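Local coordinates for protein ATP phosphoribosyltransferase regulatory subunit (Bacillus halodurans, PDB 3OD1) that is probably required for the first step of histidine biosynthesis and may let histidine feedback-regulate the ATP phosphoribosyltransferase with which it assembles, at residues A185-Y197 / K266-Y278. Residues are numbered along the deposited sequence; the frame is centred on the assembly and turned at random.
Sequences ADRLRRFLYEKNY and KFDLTLVLHMSYY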
loop_
_atom_site.group_PDB
_atom_site.type_symbol
_atom_site.label_atom_id
_atom_site.label_comp_id
_atom_site.label_asym_id
_atom_site.label_seq_id
_atom_site.Cartn_x
_atom_site.Cartn_y
_atom_site.Cartn_z
ATOM N N ALA B 185 -9.200 2.112 41.411
ATOM C CA ALA B 185 -8.254 1.337 40.626
ATOM C C ALA B 185 -7.925 2.061 39.324
ATOM O O ALA B 185 -6.758 2.146 38.938
ATOM C CB ALA B 185 -8.799 -0.053 40.350
ATOM N N ASP B 186 -8.950 2.585 38.652
ATOM C CA ASP B 186 -8.759 3.367 37.426
ATOM C C ASP B 186 -7.740 4.490 37.630
ATOM O O ASP B 186 -6.835 4.673 36.819
ATOM C CB ASP B 186 -10.078 3.979 36.950
ATOM C CG ASP B 186 -10.979 2.973 36.253
ATOM O OD1 ASP B 186 -10.625 1.776 36.209
ATOM O OD2 ASP B 186 -12.049 3.382 35.749
ATOM N N ARG B 187 -7.898 5.233 38.720
ATOM C CA ARG B 187 -7.057 6.387 39.020
ATOM C C ARG B 187 -5.586 5.990 39.091
ATOM O O ARG B 187 -4.706 6.718 38.610
ATOM C CB ARG B 187 -7.500 7.039 40.337
ATOM C CG ARG B 187 -7.361 8.558 40.361
ATOM C CD ARG B 187 -8.203 9.191 41.468
ATOM N NE ARG B 187 -8.430 10.617 41.230
ATOM C CZ ARG B 187 -8.246 11.574 42.138
ATOM N NH1 ARG B 187 -7.830 11.264 43.359
ATOM N NH2 ARG B 187 -8.480 12.843 41.823
ATOM N N LEU B 188 -5.329 4.832 39.692
ATOM C CA LEU B 188 -3.982 4.266 39.752
ATOM C C LEU B 188 -3.493 3.810 38.372
ATOM O O LEU B 188 -2.366 4.110 37.981
ATOM C CB LEU B 188 -3.923 3.105 40.753
ATOM C CG LEU B 188 -3.725 3.489 42.223
ATOM C CD1 LEU B 188 -4.025 2.313 43.160
ATOM C CD2 LEU B 188 -2.317 4.020 42.449
ATOM N N ARG B 189 -4.346 3.090 37.643
ATOM C CA ARG B 189 -4.003 2.565 36.320
ATOM C C ARG B 189 -3.627 3.686 35.350
ATOM O O ARG B 189 -2.772 3.511 34.476
ATOM C CB ARG B 189 -5.182 1.776 35.738
ATOM C CG ARG B 189 -4.807 0.429 35.123
ATOM C CD ARG B 189 -5.980 -0.185 34.358
ATOM N NE ARG B 189 -7.266 0.127 34.976
ATOM C CZ ARG B 189 -7.809 -0.565 35.972
ATOM N NH1 ARG B 189 -7.184 -1.619 36.475
ATOM N NH2 ARG B 189 -8.979 -0.200 36.471
ATOM N N ARG B 190 -4.291 4.828 35.500
ATOM C CA ARG B 190 -4.038 5.996 34.666
ATOM C C ARG B 190 -2.602 6.492 34.835
ATOM O O ARG B 190 -1.934 6.818 33.852
ATOM C CB ARG B 190 -5.021 7.106 35.018
ATOM C CG ARG B 190 -4.688 8.444 34.392
ATOM C CD ARG B 190 -5.108 8.456 32.963
ATOM N NE ARG B 190 -6.496 8.035 32.828
ATOM C CZ ARG B 190 -7.112 7.902 31.660
ATOM N NH1 ARG B 190 -6.449 8.158 30.534
ATOM N NH2 ARG B 190 -8.383 7.512 31.621
ATOM N N PHE B 191 -2.122 6.531 36.078
ATOM C CA PHE B 191 -0.727 6.906 36.327
ATOM C C PHE B 191 0.236 5.976 35.586
ATOM O O PHE B 191 1.210 6.433 34.987
ATOM C CB PHE B 191 -0.404 6.927 37.821
ATOM C CG PHE B 191 -0.995 8.098 38.552
ATOM C CD1 PHE B 191 -0.495 9.373 38.356
ATOM C CD2 PHE B 191 -2.054 7.924 39.431
ATOM C CE1 PHE B 191 -1.037 10.458 39.025
ATOM C CE2 PHE B 191 -2.604 9.007 40.107
ATOM C CZ PHE B 191 -2.098 10.273 39.903
ATOM N N LEU B 192 -0.044 4.676 35.629
ATOM C CA LEU B 192 0.798 3.683 34.955
ATOM C C LEU B 192 0.720 3.850 33.446
ATOM O O LEU B 192 1.733 3.824 32.750
ATOM C CB LEU B 192 0.380 2.259 35.341
ATOM C CG LEU B 192 0.502 1.920 36.832
ATOM C CD1 LEU B 192 -0.205 0.610 37.163
ATOM C CD2 LEU B 192 1.970 1.868 37.248
ATOM N N TYR B 193 -0.495 4.018 32.946
ATOM C CA TYR B 193 -0.720 4.211 31.524
ATOM C C TYR B 193 0.099 5.387 30.991
ATOM O O TYR B 193 0.668 5.331 29.895
ATOM C CB TYR B 193 -2.211 4.441 31.292
ATOM C CG TYR B 193 -2.578 4.824 29.886
ATOM C CD1 TYR B 193 -2.443 3.919 28.839
ATOM C CD2 TYR B 193 -3.094 6.085 29.608
ATOM C CE1 TYR B 193 -2.795 4.272 27.541
ATOM C CE2 TYR B 193 -3.447 6.447 28.328
ATOM C CZ TYR B 193 -3.295 5.543 27.295
ATOM O OH TYR B 193 -3.655 5.914 26.019
ATOM N N GLU B 194 0.176 6.451 31.779
ATOM C CA GLU B 194 0.917 7.635 31.364
ATOM C C GLU B 194 2.361 7.578 31.849
ATOM O O GLU B 194 3.117 8.537 31.686
ATOM C CB GLU B 194 0.216 8.892 31.872
ATOM C CG GLU B 194 -1.151 9.091 31.241
ATOM C CD GLU B 194 -1.988 10.102 31.981
ATOM O OE1 GLU B 194 -1.455 10.736 32.914
ATOM O OE2 GLU B 194 -3.179 10.261 31.629
ATOM N N LYS B 195 2.729 6.443 32.440
ATOM C CA LYS B 195 4.091 6.209 32.928
ATOM C C LYS B 195 4.558 7.300 33.887
ATOM O O LYS B 195 5.735 7.655 33.940
ATOM C CB LYS B 195 5.060 6.017 31.757
ATOM C CG LYS B 195 4.623 4.870 30.862
ATOM C CD LYS B 195 5.562 4.663 29.712
ATOM C CE LYS B 195 4.949 3.734 28.679
ATOM N NZ LYS B 195 4.686 2.378 29.211
ATOM N N ASN B 196 3.610 7.810 34.661
ATOM C CA ASN B 196 3.887 8.825 35.658
ATOM C C ASN B 196 4.081 8.211 37.057
ATOM O O ASN B 196 3.164 8.230 37.887
ATOM C CB ASN B 196 2.743 9.842 35.655
ATOM C CG ASN B 196 2.994 11.004 36.583
ATOM O OD1 ASN B 196 4.039 11.087 37.229
ATOM N ND2 ASN B 196 2.031 11.911 36.659
ATOM N N TYR B 197 5.269 7.664 37.313
ATOM C CA TYR B 197 5.558 7.033 38.603
ATOM C C TYR B 197 5.576 8.066 39.721
ATOM O O TYR B 197 5.196 7.779 40.858
ATOM C CB TYR B 197 6.907 6.306 38.581
ATOM C CG TYR B 197 7.016 5.137 37.619
ATOM C CD1 TYR B 197 5.993 4.833 36.725
ATOM C CD2 TYR B 197 8.161 4.337 37.605
ATOM C CE1 TYR B 197 6.112 3.760 35.843
ATOM C CE2 TYR B 197 8.286 3.269 36.739
ATOM C CZ TYR B 197 7.265 2.987 35.855
ATOM O OH TYR B 197 7.411 1.927 34.993
ATOM N N LYS B 266 12.234 -9.225 28.427
ATOM C CA LYS B 266 12.321 -8.835 29.818
ATOM C C LYS B 266 10.910 -8.553 30.313
ATOM O O LYS B 266 9.962 -8.573 29.529
ATOM C CB LYS B 266 13.257 -7.639 29.998
ATOM C CG LYS B 266 12.863 -6.384 29.251
ATOM C CD LYS B 266 13.948 -5.330 29.404
ATOM C CE LYS B 266 13.474 -3.946 28.968
ATOM N NZ LYS B 266 14.518 -2.900 29.208
ATOM N N PHE B 267 10.756 -8.333 31.612
ATOM C CA PHE B 267 9.430 -8.136 32.171
ATOM C C PHE B 267 9.244 -6.736 32.712
ATOM O O PHE B 267 10.133 -6.189 33.364
ATOM C CB PHE B 267 9.143 -9.183 33.240
ATOM C CG PHE B 267 9.127 -10.582 32.706
ATOM C CD1 PHE B 267 7.953 -11.134 32.219
ATOM C CD2 PHE B 267 10.292 -11.332 32.663
ATOM C CE1 PHE B 267 7.938 -12.417 31.710
ATOM C CE2 PHE B 267 10.282 -12.618 32.162
ATOM C CZ PHE B 267 9.103 -13.161 31.684
ATOM N N ASP B 268 8.090 -6.149 32.414
ATOM C CA ASP B 268 7.732 -4.846 32.955
ATOM C C ASP B 268 6.278 -4.863 33.381
ATOM O O ASP B 268 5.384 -4.524 32.604
ATOM C CB ASP B 268 7.988 -3.736 31.939
ATOM C CG ASP B 268 7.603 -2.365 32.467
ATOM O OD1 ASP B 268 7.297 -2.247 33.674
ATOM O OD2 ASP B 268 7.609 -1.404 31.674
ATOM N N LEU B 269 6.047 -5.279 34.621
ATOM C CA LEU B 269 4.689 -5.446 35.105
ATOM C C LEU B 269 4.013 -4.105 35.368
ATOM O O LEU B 269 2.869 -4.068 35.789
ATOM C CB LEU B 269 4.653 -6.348 36.344
ATOM C CG LEU B 269 4.552 -7.847 36.028
ATOM C CD1 LEU B 269 5.609 -8.258 35.031
ATOM C CD2 LEU B 269 4.643 -8.708 37.294
ATOM N N THR B 270 4.701 -2.994 35.100
ATOM C CA THR B 270 4.032 -1.695 35.192
ATOM C C THR B 270 3.341 -1.350 33.869
ATOM O O THR B 270 2.628 -0.351 33.765
ATOM C CB THR B 270 5.001 -0.554 35.559
ATOM O OG1 THR B 270 5.818 -0.238 34.433
ATOM C CG2 THR B 270 5.873 -0.956 36.748
ATOM N N LEU B 271 3.542 -2.197 32.868
ATOM C CA LEU B 271 3.109 -1.876 31.510
ATOM C C LEU B 271 1.591 -1.879 31.384
ATOM O O LEU B 271 0.946 -2.898 31.612
ATOM C CB LEU B 271 3.725 -2.858 30.511
ATOM C CG LEU B 271 3.495 -2.567 29.026
ATOM C CD1 LEU B 271 4.186 -1.263 28.608
ATOM C CD2 LEU B 271 3.984 -3.733 28.187
ATOM N N VAL B 272 1.032 -0.725 31.034
ATOM C CA VAL B 272 -0.386 -0.599 30.729
ATOM C C VAL B 272 -0.501 0.049 29.349
ATOM O O VAL B 272 -0.173 1.226 29.182
ATOM C CB VAL B 272 -1.110 0.290 31.763
ATOM C CG1 VAL B 272 -2.556 0.597 31.309
ATOM C CG2 VAL B 272 -1.084 -0.352 33.159
ATOM N N LEU B 273 -0.938 -0.712 28.349
ATOM C CA LEU B 273 -0.931 -0.202 26.971
ATOM C C LEU B 273 -2.208 0.567 26.647
ATOM O O LEU B 273 -2.274 1.301 25.668
ATOM C CB LEU B 273 -0.727 -1.345 25.961
ATOM C CG LEU B 273 0.643 -2.042 25.833
ATOM C CD1 LEU B 273 0.598 -3.106 24.738
ATOM C CD2 LEU B 273 1.750 -1.049 25.523
ATOM N N HIS B 274 -3.223 0.400 27.487
ATOM C CA HIS B 274 -4.546 0.915 27.192
ATOM C C HIS B 274 -5.369 0.785 28.467
ATOM O O HIS B 274 -5.114 -0.101 29.283
ATOM C CB HIS B 274 -5.164 0.094 26.053
ATOM C CG HIS B 274 -6.320 0.760 25.374
ATOM N ND1 HIS B 274 -7.572 0.839 25.946
ATOM C CD2 HIS B 274 -6.422 1.355 24.160
ATOM C CE1 HIS B 274 -8.393 1.466 25.120
ATOM N NE2 HIS B 274 -7.719 1.791 24.031
HETATM N N MSE B 275 -6.347 1.660 28.660
HETATM C CA MSE B 275 -7.155 1.581 29.874
HETATM C C MSE B 275 -8.104 0.378 29.912
HETATM O O MSE B 275 -8.483 -0.069 31.000
HETATM C CB MSE B 275 -7.911 2.893 30.127
HETATM C CG MSE B 275 -6.999 4.088 30.412
HETATM SE SE MSE B 275 -6.024 3.901 32.098
HETATM C CE MSE B 275 -7.529 4.121 33.342
ATOM N N SER B 276 -8.483 -0.164 28.755
ATOM C CA SER B 276 -9.486 -1.244 28.753
ATOM C C SER B 276 -9.325 -2.314 27.665
ATOM O O SER B 276 -9.743 -3.458 27.829
ATOM C CB SER B 276 -10.885 -0.647 28.629
ATOM O OG SER B 276 -10.955 0.216 27.503
ATOM N N TYR B 277 -8.725 -1.935 26.557
ATOM C CA TYR B 277 -8.745 -2.753 25.347
ATOM C C TYR B 277 -8.056 -4.113 25.488
ATOM O O TYR B 277 -8.608 -5.134 25.085
ATOM C CB TYR B 277 -8.108 -1.945 24.229
ATOM C CG TYR B 277 -7.989 -2.615 22.895
ATOM C CD1 TYR B 277 -9.013 -2.506 21.949
ATOM C CD2 TYR B 277 -6.824 -3.290 22.535
ATOM C CE1 TYR B 277 -8.897 -3.082 20.702
ATOM C CE2 TYR B 277 -6.699 -3.875 21.279
ATOM C CZ TYR B 277 -7.744 -3.761 20.368
ATOM O OH TYR B 277 -7.641 -4.329 19.111
ATOM N N TYR B 278 -6.854 -4.126 26.052
ATOM C CA TYR B 278 -6.130 -5.380 26.253
ATOM C C TYR B 278 -6.601 -6.072 27.519
ATOM O O TYR B 278 -6.901 -5.415 28.517
ATOM C CB TYR B 278 -4.620 -5.146 26.300
ATOM C CG TYR B 278 -4.064 -4.559 25.029
ATOM C CD1 TYR B 278 -3.744 -5.368 23.951
ATOM C CD2 TYR B 278 -3.856 -3.184 24.911
ATOM C CE1 TYR B 278 -3.231 -4.817 22.768
ATOM C CE2 TYR B 278 -3.345 -2.628 23.748
ATOM C CZ TYR B 278 -3.035 -3.444 22.683
ATOM O OH TYR B 278 -2.528 -2.871 21.535
HETATM O O HOH W 1 2.299 1.895 30.691
HETATM O O HOH W 2 5.809 1.053 31.616
#
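Selenomethionine Met275 lies across the last turns of helix 182-193, between Arg190 and Tyr193. Its CB leads to CG, which sits over one face of the Arg190 guanidinium, 3.9 Å from NH2, and also over one face of the Tyr193 ring. The next bend, chi2 -66°, brings SE down onto the helix backbone, 3.9 Å from Arg190 CA, and into an oblique Met-aromatic contact with Tyr193, 4.8 Å from the ring centroid. A last bend sends CE along the helix to the carbonyl O of Asp186, at 3.6 Å, still close to the Arg190 guanidinium. The Tyr193 ring is swung out with CG anti to its backbone N (chi1 173°), and its edge meets the carbonyls of Val272 and Leu273, while Val272 wedges CG2 against Leu192 CB at 3.7 Å.

Where the helix ends in a Schellman motif, with Lys195 as its C-prime residue, the contact turns polar. Lys195 NZ donates to two waters: one accepts from Val272 N and donates to Leu192 O, the other donates to Asp268 OD2. Asp268 OD1 takes Thr270 N in an Asx turn and Thr270 OG1 at 2.6 Å, besides a salt bridge to Arg224; Tyr197 OH approaches the same OG1 to 2.7 Å.

The chain following strand 265-268 is thus joined to this helix by apolar contacts and the Met275 side chain at one end and, at the other, by water-mediated hydrogen bonds linking Lys195 to Asp268 without direct contact.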